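Local coordinates for periplasmic oligopeptide-binding protein (Burkholderia pseudomallei, PDB 3ZS6) that probably binds oligopeptides in the periplasm and delivers them to an ABC transporter for uptake into the cell, at residues N218-T221 with A222-M225; V331-A334 with K335-K339; A365-A368 with A369-R373; V385-K388 with V389-Q393; A453-L456 with T457-H460. All blocks are in the same frame, centred on the assembly; numbering follows the deposited sequence.

Interaction 1. Residues N218-T221 with A222-M225; sequences NDET and ALRM
The flat carboxylate of Glu220 meets one methyl of Leu223, whose CD2 lies 4.1 Å from OE1 and 4.2 Å from OE2 of Glu220. The two side chains run alongside each other in the same direction, the glutamate folded back at chi2 (-69°). Its OE1 is 4.9 Å from NE of Arg224, too far for a salt bridge, so any attraction there is probably weak. The other flat group, the amide of Asn218, works through one oxygen: OD1 accepts from N of Thr221 at 2.9 Å, in the carbonyl plane and on a lone pair, with a fairly straight N-H...O angle of 156°. On another flank, Met225 bends at chi3 (-70°), which folds its methyl back over Thr221. CE then lies 3.3 Å from Thr221 CG2, tighter than usual van der Waals contact, so the exact placing of this methyl is somewhat doubtful. The backbone N-H of Met225 goes to Thr221 O, and that of Ala222 to Asn218 O. Just after the asparagine, Asp219 N is held by the side chain of Asp359, so two early amides of the helix have side-chain acceptors. This is a helix N-cap, Asn218 closing the start of helix 219-227.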
# COMPACT_ATOMS: atom_id res chain seq x y z
N ASN A 218 -4.05 -18.78 -0.74
CA ASN A 218 -5.36 -19.18 -1.21
C ASN A 218 -6.46 -18.84 -0.20
O ASN A 218 -6.46 -19.33 0.93
CB ASN A 218 -5.35 -20.69 -1.49
CG ASN A 218 -6.65 -21.18 -2.10
OD1 ASN A 218 -7.64 -21.40 -1.40
ND2 ASN A 218 -6.64 -21.37 -3.42
N ASP A 219 -7.40 -17.98 -0.60
CA ASP A 219 -8.44 -17.51 0.32
C ASP A 219 -9.36 -18.63 0.81
O ASP A 219 -9.86 -18.59 1.93
CB ASP A 219 -9.25 -16.38 -0.33
CG ASP A 219 -8.42 -15.13 -0.58
OD1 ASP A 219 -7.80 -14.63 0.37
OD2 ASP A 219 -8.38 -14.66 -1.74
N GLU A 220 -9.57 -19.64 -0.03
CA GLU A 220 -10.40 -20.78 0.36
C GLU A 220 -9.76 -21.59 1.48
O GLU A 220 -10.43 -21.99 2.43
CB GLU A 220 -10.72 -21.68 -0.83
CG GLU A 220 -12.07 -21.39 -1.47
CD GLU A 220 -13.24 -21.78 -0.58
OE1 GLU A 220 -13.02 -22.48 0.43
OE2 GLU A 220 -14.39 -21.38 -0.90
N THR A 221 -8.46 -21.82 1.37
CA THR A 221 -7.70 -22.50 2.41
C THR A 221 -7.73 -21.67 3.69
O THR A 221 -7.88 -22.21 4.79
CB THR A 221 -6.23 -22.71 1.98
OG1 THR A 221 -6.17 -23.66 0.91
CG2 THR A 221 -5.39 -23.20 3.15
N ALA A 222 -7.60 -20.35 3.55
CA ALA A 222 -7.70 -19.44 4.69
C ALA A 222 -9.06 -19.59 5.38
O ALA A 222 -9.15 -19.59 6.61
CB ALA A 222 -7.49 -17.99 4.25
N LEU A 223 -10.11 -19.71 4.57
CA LEU A 223 -11.47 -19.85 5.08
C LEU A 223 -11.63 -21.15 5.88
O LEU A 223 -12.22 -21.15 6.96
CB LEU A 223 -12.48 -19.81 3.93
CG LEU A 223 -13.97 -19.96 4.25
CD1 LEU A 223 -14.41 -18.90 5.25
CD2 LEU A 223 -14.81 -19.87 2.97
N ARG A 224 -11.10 -22.24 5.33
CA ARG A 224 -11.12 -23.53 6.01
C ARG A 224 -10.45 -23.44 7.37
O ARG A 224 -10.96 -23.95 8.36
CB ARG A 224 -10.39 -24.57 5.17
CG ARG A 224 -11.09 -24.97 3.88
CD ARG A 224 -10.34 -26.14 3.23
NE ARG A 224 -10.95 -26.59 1.98
CZ ARG A 224 -10.59 -27.69 1.33
NH1 ARG A 224 -9.62 -28.46 1.81
NH2 ARG A 224 -11.19 -28.03 0.20
N MET A 225 -9.29 -22.78 7.42
CA MET A 225 -8.57 -22.65 8.67
C MET A 225 -9.32 -21.77 9.67
O MET A 225 -9.28 -22.00 10.87
CB MET A 225 -7.16 -22.10 8.42
CG MET A 225 -6.21 -23.12 7.82
SD MET A 225 -4.63 -22.40 7.31
CE MET A 225 -5.14 -21.44 5.90

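Interaction 2. Residues V331-A334 with K335-K339; sequences VDYA and KNLLK
Val331 and Lys335 make the tightest side-chain contact here, with CG1 of Val331 only 3.4 Å from CE of Lys335, closer than two carbons usually sit. The lysine chain gets there by bending at chi3 (-73°), which sends its end back along the helix and across the valine. Its ammonium group then stands 4.2 Å from Asp332, measured from NZ of Lys335 to OD1 of Asp332, opposite charges near each other but beyond salt-bridge range. Elsewhere round the helix, Leu337 reaches Tyr333: CD1 of the leucine lies near the ring plane at the ring's edge, 3.7 Å from Tyr333 CE1, with CG 3.9 Å from the same atom. Tyr333 has CG trans to its own N (chi1 -168°), which brings the CD1-CE1 edge of its ring to the leucine; the ring also meets Trp325 edge-to-face.

Beneath these side chains run four backbone bonds of the helix, from Lys335 N to Val331 O (2.8 Å) through to Leu338 N to Ala334 O (3.0 Å). In the conformer given, Asn336 OD1 accepts from NE2 of Gln340. The small Ala334 fits between neighbours, touching Met284 and Val285 of helix 276-285 and Leu376 of helix 359-376, while Leu338 also packs on Leu376.

The chemistry is thus mainly apolar: Val331 and Lys335 also pack against helix 359-376, on Lys375 and Leu376, so the lysine acts largely through its carbons, its charge probably adding only a modest pull on Asp332.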
# COMPACT_ATOMS: atom_id res chain seq x y z
N VAL A 331 -16.32 -1.56 -28.08
CA VAL A 331 -15.47 -2.49 -28.81
C VAL A 331 -15.05 -1.95 -30.18
O VAL A 331 -13.89 -2.03 -30.57
CB VAL A 331 -16.18 -3.85 -28.98
CG1 VAL A 331 -15.46 -4.70 -30.01
CG2 VAL A 331 -16.26 -4.57 -27.62
N ASP A 332 -16.01 -1.39 -30.92
CA ASP A 332 -15.72 -0.77 -32.21
C ASP A 332 -14.66 0.32 -32.08
O ASP A 332 -13.68 0.36 -32.83
CB ASP A 332 -16.98 -0.16 -32.82
CG ASP A 332 -17.92 -1.21 -33.39
OD1 ASP A 332 -17.42 -2.23 -33.92
OD2 ASP A 332 -19.15 -1.02 -33.30
N TYR A 333 -14.86 1.23 -31.13
CA TYR A 333 -13.91 2.31 -30.91
C TYR A 333 -12.54 1.73 -30.57
O TYR A 333 -11.52 2.18 -31.10
CB TYR A 333 -14.42 3.22 -29.79
CG TYR A 333 -13.69 4.53 -29.66
CD1 TYR A 333 -12.47 4.60 -28.99
CD2 TYR A 333 -14.21 5.71 -30.19
CE1 TYR A 333 -11.80 5.80 -28.86
CE2 TYR A 333 -13.54 6.91 -30.07
CZ TYR A 333 -12.33 6.95 -29.40
OH TYR A 333 -11.65 8.14 -29.26
N ALA A 334 -12.50 0.71 -29.72
CA ALA A 334 -11.23 0.14 -29.27
C ALA A 334 -10.49 -0.58 -30.41
O ALA A 334 -9.27 -0.45 -30.55
CB ALA A 334 -11.44 -0.80 -28.07
N LYS A 335 -11.23 -1.35 -31.21
CA LYS A 335 -10.64 -1.99 -32.38
C LYS A 335 -10.05 -0.97 -33.35
O LYS A 335 -8.99 -1.19 -33.94
CB LYS A 335 -11.67 -2.88 -33.10
CG LYS A 335 -11.83 -4.26 -32.47
CD LYS A 335 -12.73 -5.16 -33.30
CE LYS A 335 -14.19 -4.75 -33.20
NZ LYS A 335 -15.07 -5.68 -33.97
N ASN A 336 -10.73 0.16 -33.52
CA ASN A 336 -10.23 1.23 -34.38
C ASN A 336 -8.95 1.85 -33.80
O ASN A 336 -8.05 2.24 -34.54
CB ASN A 336 -11.31 2.29 -34.56
CG ASN A 336 -11.16 3.06 -35.86
OD1 ASN A 336 -10.55 4.13 -35.90
ND2 ASN A 336 -11.72 2.52 -36.94
N LEU A 337 -8.89 1.94 -32.48
CA LEU A 337 -7.68 2.43 -31.83
C LEU A 337 -6.50 1.52 -32.16
O LEU A 337 -5.42 1.99 -32.48
CB LEU A 337 -7.87 2.52 -30.31
CG LEU A 337 -8.74 3.66 -29.80
CD1 LEU A 337 -8.94 3.54 -28.27
CD2 LEU A 337 -8.14 5.01 -30.16
N LEU A 338 -6.72 0.20 -32.07
CA LEU A 338 -5.66 -0.76 -32.36
C LEU A 338 -5.22 -0.60 -33.81
O LEU A 338 -4.02 -0.64 -34.12
CB LEU A 338 -6.14 -2.19 -32.11
CG LEU A 338 -6.28 -2.64 -30.65
CD1 LEU A 338 -6.65 -4.11 -30.57
CD2 LEU A 338 -5.00 -2.36 -29.87
N LYS A 339 -6.19 -0.42 -34.70
CA LYS A 339 -5.91 -0.21 -36.11
C LYS A 339 -5.09 1.06 -36.29
O LYS A 339 -4.04 1.05 -36.94
CB LYS A 339 -7.21 -0.13 -36.91
CG LYS A 339 -7.03 0.17 -38.39
CD LYS A 339 -8.38 0.14 -39.12
CE LYS A 339 -8.22 0.41 -40.61
NZ LYS A 339 -9.54 0.49 -41.30

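Interaction 3. Residues A365-A368 with A369-R373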
# COMPACT_ATOMS: atom_id res chain seq x y z
N ALA A 365 -7.95 -12.49 -13.80
CA ALA A 365 -7.08 -12.62 -14.97
C ALA A 365 -7.72 -13.42 -16.11
O ALA A 365 -7.62 -13.05 -17.28
CB ALA A 365 -5.75 -13.24 -14.56
N LEU A 366 -8.38 -14.53 -15.77
CA LEU A 366 -9.09 -15.33 -16.76
C LEU A 366 -10.17 -14.49 -17.44
O LEU A 366 -10.41 -14.61 -18.65
CB LEU A 366 -9.71 -16.58 -16.12
CG LEU A 366 -8.72 -17.72 -15.85
CD1 LEU A 366 -9.28 -18.77 -14.88
CD2 LEU A 366 -8.29 -18.38 -17.16
N PHE A 367 -10.83 -13.64 -16.66
CA PHE A 367 -11.85 -12.75 -17.20
C PHE A 367 -11.25 -11.76 -18.19
O PHE A 367 -11.75 -11.61 -19.31
CB PHE A 367 -12.58 -12.00 -16.08
CG PHE A 367 -13.65 -11.06 -16.58
CD1 PHE A 367 -14.81 -11.56 -17.14
CD2 PHE A 367 -13.48 -9.69 -16.49
CE1 PHE A 367 -15.80 -10.70 -17.61
CE2 PHE A 367 -14.46 -8.82 -16.95
CZ PHE A 367 -15.62 -9.33 -17.51
N ALA A 368 -10.18 -11.08 -17.79
CA ALA A 368 -9.50 -10.14 -18.67
C ALA A 368 -9.05 -10.80 -19.98
O ALA A 368 -9.26 -10.27 -21.07
CB ALA A 368 -8.30 -9.49 -17.96
N ALA A 369 -8.41 -11.95 -19.85
CA ALA A 369 -7.96 -12.69 -21.02
C ALA A 369 -9.10 -12.96 -22.00
O ALA A 369 -8.96 -12.72 -23.20
CB ALA A 369 -7.29 -14.00 -20.59
N SER A 370 -10.24 -13.45 -21.50
CA SER A 370 -11.35 -13.80 -22.39
C SER A 370 -11.95 -12.54 -23.01
O SER A 370 -12.30 -12.51 -24.19
CB SER A 370 -12.42 -14.62 -21.65
OG SER A 370 -13.28 -13.79 -20.90
N GLU A 371 -12.07 -11.51 -22.20
CA GLU A 371 -12.56 -10.22 -22.66
C GLU A 371 -11.71 -9.70 -23.83
O GLU A 371 -12.23 -9.32 -24.89
CB GLU A 371 -12.51 -9.23 -21.49
CG GLU A 371 -13.53 -8.11 -21.56
CD GLU A 371 -14.91 -8.53 -21.06
OE1 GLU A 371 -15.35 -9.66 -21.33
OE2 GLU A 371 -15.56 -7.69 -20.40
N TRP A 372 -10.39 -9.71 -23.64
CA TRP A 372 -9.46 -9.23 -24.67
C TRP A 372 -9.46 -10.12 -25.91
O TRP A 372 -9.37 -9.62 -27.04
CB TRP A 372 -8.04 -9.11 -24.09
CG TRP A 372 -7.87 -7.93 -23.18
CD1 TRP A 372 -8.55 -6.75 -23.24
CD2 TRP A 372 -6.98 -7.83 -22.06
NE1 TRP A 372 -8.13 -5.92 -22.24
CE2 TRP A 372 -7.17 -6.55 -21.50
CE3 TRP A 372 -6.04 -8.69 -21.49
CZ2 TRP A 372 -6.45 -6.12 -20.39
CZ3 TRP A 372 -5.33 -8.25 -20.39
CH2 TRP A 372 -5.54 -6.98 -19.85
N ARG A 373 -9.54 -11.43 -25.71
CA ARG A 373 -9.59 -12.34 -26.84
C ARG A 373 -10.84 -12.10 -27.66
O ARG A 373 -10.77 -11.76 -28.85
CB ARG A 373 -9.56 -13.80 -26.39
CG ARG A 373 -10.11 -14.76 -27.44
CD ARG A 373 -9.96 -16.23 -27.04
NE ARG A 373 -10.54 -16.53 -25.74
CZ ARG A 373 -11.79 -16.94 -25.55
NH1 ARG A 373 -12.60 -17.11 -26.58
NH2 ARG A 373 -12.22 -17.18 -24.32
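Ala368 lays its methyl over one face of the Trp372 indole, a CH-pi contact with CB 4.2 Å from the centroid of the six-membered ring and 16° off its normal. Ala368 O lies over a face of the indole too, 3.1 Å above the plane and displaced toward the rim. On another side of the helix, Phe367 and Glu371 run together in the same direction, OE2 of Glu371 approaching CZ of Phe367 to 3.3 Å with ring and carboxylate planes 54° apart. Glu371 is kinked at chi2 (82°), which brings its carboxylate to the CZ end of the phenyl ring.

Among the hydrogen bonds, the i to i+4 ladder is regular: Ala369 N reaches Ala365 O at 2.9 Å, and Trp372 N reaches Ala368 O at 2.9 Å. Ser370 OG lies 3.1 Å from Phe367 O, but whether its proton goes there is not settled, since another acceptor is within reach.

Glu371 OE2 forms a salt bridge within the helix, to Lys375. Two bonds anchor the helix to the chain outside it: the same OE2 takes the backbone N-H of Asp287, and Trp372 NE1 donates to Leu282 O. Apolar packing adds to this, Ala365 and Ala369 resting on Leu382 of the next strand. Helix 359-376 is the connecting helix of a beta-alpha-beta unit, crossing between the parallel strands 350-356 and 379-385.

Interaction 4. Residues V385-K388 with V389-Q393; sequences VEFK and VLMKQ
Phe387 and Met391 form the apolar centre, one turn apart on the helix. In the methionine conformer given, CG of Met391 sits over a face of the phenyl ring, 4.3 Å from the Phe387 centroid and 25° off the normal, a CH-pi contact. The sulfur comes in more obliquely, with SD of Met391 3.8 Å from CE2 of Phe387, making this a Met-aromatic pair as well. A second conformer of Met391 is modelled, so the pairing may not be constant. Phe387 has CG trans to its backbone N (chi1 -175°), which turns a ring face to the methionine CG.

A second apolar group gathers round Val385, the last residue of its strand. Its CG2 lies between the valine's own N and carbonyl carbon, and meets CB of Leu390 at 3.7 Å, the two side chains crossing at about a right angle. CB of Val385 also touches CG1 of Val389 at 4.1 Å. Farther out, the Val385 methyl CG2 approaches OE1 of Gln393, a carbonyl oxygen buried here with no partner in the model.

At the polar edge, Glu386 holds the N-cap position, and its O accepts from Leu390 N at 2.9 Å. Outside the segments, Leu390 leans on Thr354 and Asn356 of strand 350-356. The bound peptide lies against this turn, its backbone on Phe387 and an apolar side chain on Met391, so the start of helix 387-395 forms part of the wall of the peptide-binding site.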
# COMPACT_ATOMS: atom_id res chain seq x y z
N VAL A 385 2.98 -16.12 -10.25
CA VAL A 385 4.21 -16.16 -9.46
C VAL A 385 3.95 -15.76 -8.01
O VAL A 385 2.88 -15.24 -7.68
CB VAL A 385 5.28 -15.19 -10.02
CG1 VAL A 385 5.66 -15.55 -11.44
CG2 VAL A 385 4.78 -13.74 -9.92
N GLU A 386 4.95 -16.00 -7.16
CA GLU A 386 4.91 -15.53 -5.78
C GLU A 386 4.88 -13.99 -5.76
O GLU A 386 5.49 -13.33 -6.61
CB GLU A 386 6.13 -16.03 -5.00
CG GLU A 386 6.22 -15.48 -3.60
CD GLU A 386 7.38 -16.05 -2.80
OE1 GLU A 386 8.28 -16.67 -3.42
OE2 GLU A 386 7.39 -15.88 -1.56
N PHE A 387 4.17 -13.43 -4.78
CA PHE A 387 4.02 -11.97 -4.71
C PHE A 387 5.34 -11.20 -4.66
O PHE A 387 5.47 -10.17 -5.32
CB PHE A 387 3.13 -11.58 -3.53
CG PHE A 387 2.84 -10.10 -3.46
CD1 PHE A 387 2.12 -9.47 -4.48
CD2 PHE A 387 3.28 -9.34 -2.38
CE1 PHE A 387 1.85 -8.11 -4.42
CE2 PHE A 387 3.01 -7.98 -2.32
CZ PHE A 387 2.30 -7.36 -3.33
N LYS A 388 6.30 -11.68 -3.88
CA LYS A 388 7.61 -11.02 -3.78
C LYS A 388 8.29 -10.93 -5.14
O LYS A 388 8.94 -9.94 -5.45
CB LYS A 388 8.54 -11.78 -2.82
CG LYS A 388 8.38 -11.40 -1.36
CD LYS A 388 8.94 -12.49 -0.45
CE LYS A 388 10.37 -12.86 -0.83
NZ LYS A 388 10.91 -13.95 0.04
N VAL A 389 8.15 -12.00 -5.91
CA VAL A 389 8.72 -12.05 -7.25
C VAL A 389 7.98 -11.08 -8.17
O VAL A 389 8.59 -10.36 -8.96
CB VAL A 389 8.66 -13.49 -7.83
CG1 VAL A 389 8.91 -13.49 -9.35
CG2 VAL A 389 9.66 -14.38 -7.10
N LEU A 390 6.65 -11.08 -8.07
CA LEU A 390 5.85 -10.17 -8.88
C LEU A 390 6.30 -8.73 -8.63
O LEU A 390 6.50 -7.98 -9.57
CB LEU A 390 4.36 -10.32 -8.55
CG LEU A 390 3.43 -9.42 -9.38
CD1 LEU A 390 3.62 -9.71 -10.87
CD2 LEU A 390 1.98 -9.62 -8.96
N MET A 391 6.44 -8.36 -7.36
CA MET A 391 6.86 -7.00 -7.02
C MET A 391 8.18 -6.64 -7.70
O MET A 391 8.30 -5.56 -8.29
CB MET A 391 6.97 -6.79 -5.51
CG MET A 391 5.70 -6.23 -4.87
SD MET A 391 5.91 -5.69 -3.15
CE MET A 391 6.88 -7.04 -2.48
N LYS A 392 9.16 -7.54 -7.63
CA LYS A 392 10.45 -7.31 -8.26
C LYS A 392 10.32 -7.21 -9.77
O LYS A 392 10.91 -6.33 -10.41
CB LYS A 392 11.44 -8.42 -7.89
CG LYS A 392 11.81 -8.44 -6.42
CD LYS A 392 12.81 -9.55 -6.10
CE LYS A 392 13.15 -9.58 -4.61
NZ LYS A 392 14.16 -10.63 -4.30
N GLN A 393 9.54 -8.11 -10.36
CA GLN A 393 9.36 -8.08 -11.81
C GLN A 393 8.75 -6.77 -12.30
O GLN A 393 9.16 -6.25 -13.33
CB GLN A 393 8.54 -9.28 -12.29
CG GLN A 393 9.34 -10.58 -12.31
CD GLN A 393 8.50 -11.77 -12.75
OE1 GLN A 393 7.27 -11.72 -12.70
NE2 GLN A 393 9.16 -12.83 -13.18

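Interaction 5. Residues A453-L456 with T457-H460; sequences AALL and TQAH
Backbone bonds of regular alpha-helical spacing join the two segments, among them His460 N to Leu456 O at 2.8 Å and Ala459 N to Leu455 O at 2.9 Å. The side chain that adds most is Thr457. Its hydroxyl turns back on the helix and donates to Ala453 O, the OG1 to O distance being 2.9 Å, while the backbone N of Thr457 reaches the same oxygen at 2.8 Å. The two donors come in differently: the N-H lies nearly along the C=O axis, whereas OG1 stands 43° above the carbonyl plane, away from the lone pairs. With chi1 at -61°, OG1 lies beside the threonine's own N, the position from which it can reach the carbonyl one turn back. The hydroxyl oxygen has a further partner beyond the segments, accepting from the backbone N of Gln315.

Leu455 and Gln458 lie side by side and point the same way, with CD2 of the leucine 3.8 Å from OE1 of the amide, a loose contact of methyl and oxygen. The glutamine, an exposed residue, is fully extended to get there. Leu456 and Ala459 pack on Phe417, and both, like Leu455, also touch helix 434-443. His460 directs its imidazole out of the contact, where NE2 bonds to the backbone N of Leu306.

Ala453 O thus carries two donors, and Thr457 OG1 both gives and receives a bond, so the hydroxyl of a buried threonine is satisfied while tying helix 449-464 to the loop at Gln315.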
# COMPACT_ATOMS: atom_id res chain seq x y z
N ALA A 453 -7.51 21.15 -4.61
CA ALA A 453 -8.29 20.01 -5.09
C ALA A 453 -8.56 20.09 -6.58
O ALA A 453 -8.42 19.11 -7.31
CB ALA A 453 -9.60 19.90 -4.32
N ALA A 454 -8.96 21.28 -7.03
CA ALA A 454 -9.27 21.51 -8.43
C ALA A 454 -8.09 21.13 -9.31
O ALA A 454 -8.24 20.42 -10.30
CB ALA A 454 -9.66 22.96 -8.66
N LEU A 455 -6.91 21.61 -8.93
CA LEU A 455 -5.69 21.33 -9.68
C LEU A 455 -5.30 19.85 -9.63
O LEU A 455 -4.85 19.29 -10.63
CB LEU A 455 -4.54 22.22 -9.19
CG LEU A 455 -4.68 23.71 -9.52
CD1 LEU A 455 -3.41 24.48 -9.14
CD2 LEU A 455 -5.00 23.91 -10.99
N LEU A 456 -5.49 19.20 -8.48
CA LEU A 456 -5.16 17.78 -8.38
C LEU A 456 -6.12 16.94 -9.22
O LEU A 456 -5.72 15.93 -9.81
CB LEU A 456 -5.16 17.31 -6.93
CG LEU A 456 -4.06 17.88 -6.02
CD1 LEU A 456 -4.12 17.21 -4.64
CD2 LEU A 456 -2.68 17.71 -6.65
N THR A 457 -7.37 17.36 -9.27
CA THR A 457 -8.38 16.68 -10.08
C THR A 457 -8.01 16.81 -11.55
O THR A 457 -8.05 15.84 -12.31
CB THR A 457 -9.78 17.27 -9.84
OG1 THR A 457 -10.15 17.10 -8.46
CG2 THR A 457 -10.81 16.57 -10.71
N GLN A 458 -7.64 18.03 -11.95
CA GLN A 458 -7.22 18.28 -13.33
C GLN A 458 -6.02 17.41 -13.70
O GLN A 458 -6.01 16.78 -14.75
CB GLN A 458 -6.90 19.76 -13.55
CG GLN A 458 -6.44 20.06 -14.96
CD GLN A 458 -6.05 21.52 -15.15
OE1 GLN A 458 -6.12 22.32 -14.21
NE2 GLN A 458 -5.63 21.86 -16.36
N ALA A 459 -5.02 17.37 -12.82
CA ALA A 459 -3.84 16.53 -13.03
C ALA A 459 -4.16 15.03 -13.10
O ALA A 459 -3.61 14.32 -13.94
CB ALA A 459 -2.79 16.81 -11.96
N HIS A 460 -5.03 14.56 -12.21
CA HIS A 460 -5.41 13.14 -12.22
C HIS A 460 -6.10 12.79 -13.54
O HIS A 460 -5.69 11.84 -14.22
CB HIS A 460 -6.30 12.77 -11.03
CG HIS A 460 -6.72 11.32 -11.02
ND1 HIS A 460 -8.04 10.93 -10.97
CD2 HIS A 460 -6.00 10.18 -11.07
CE1 HIS A 460 -8.12 9.61 -10.99
NE2 HIS A 460 -6.89 9.13 -11.05

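In the fold
The five contacts are local turns on five different helices, met along the chain in the order interaction 1, 2, 3, 4, 5, and none touches another. Interactions 2 and 3 are the closest pair, with centres 17 Å apart and nearest atoms about 7 Å apart, and their helices 327-340 and 359-376 pack together. Interactions 3 and 4 follow the mixed sheet that contains strands 350-356 and 379-385: helix 359-376 links these two, and the latter leads almost directly into helix 387-395 beside the bound peptide. Interactions 1 and 5, centred 41 Å apart across the chain's centre, lie on separate helices elsewhere in the chain. Interaction 4 alone reaches the peptide.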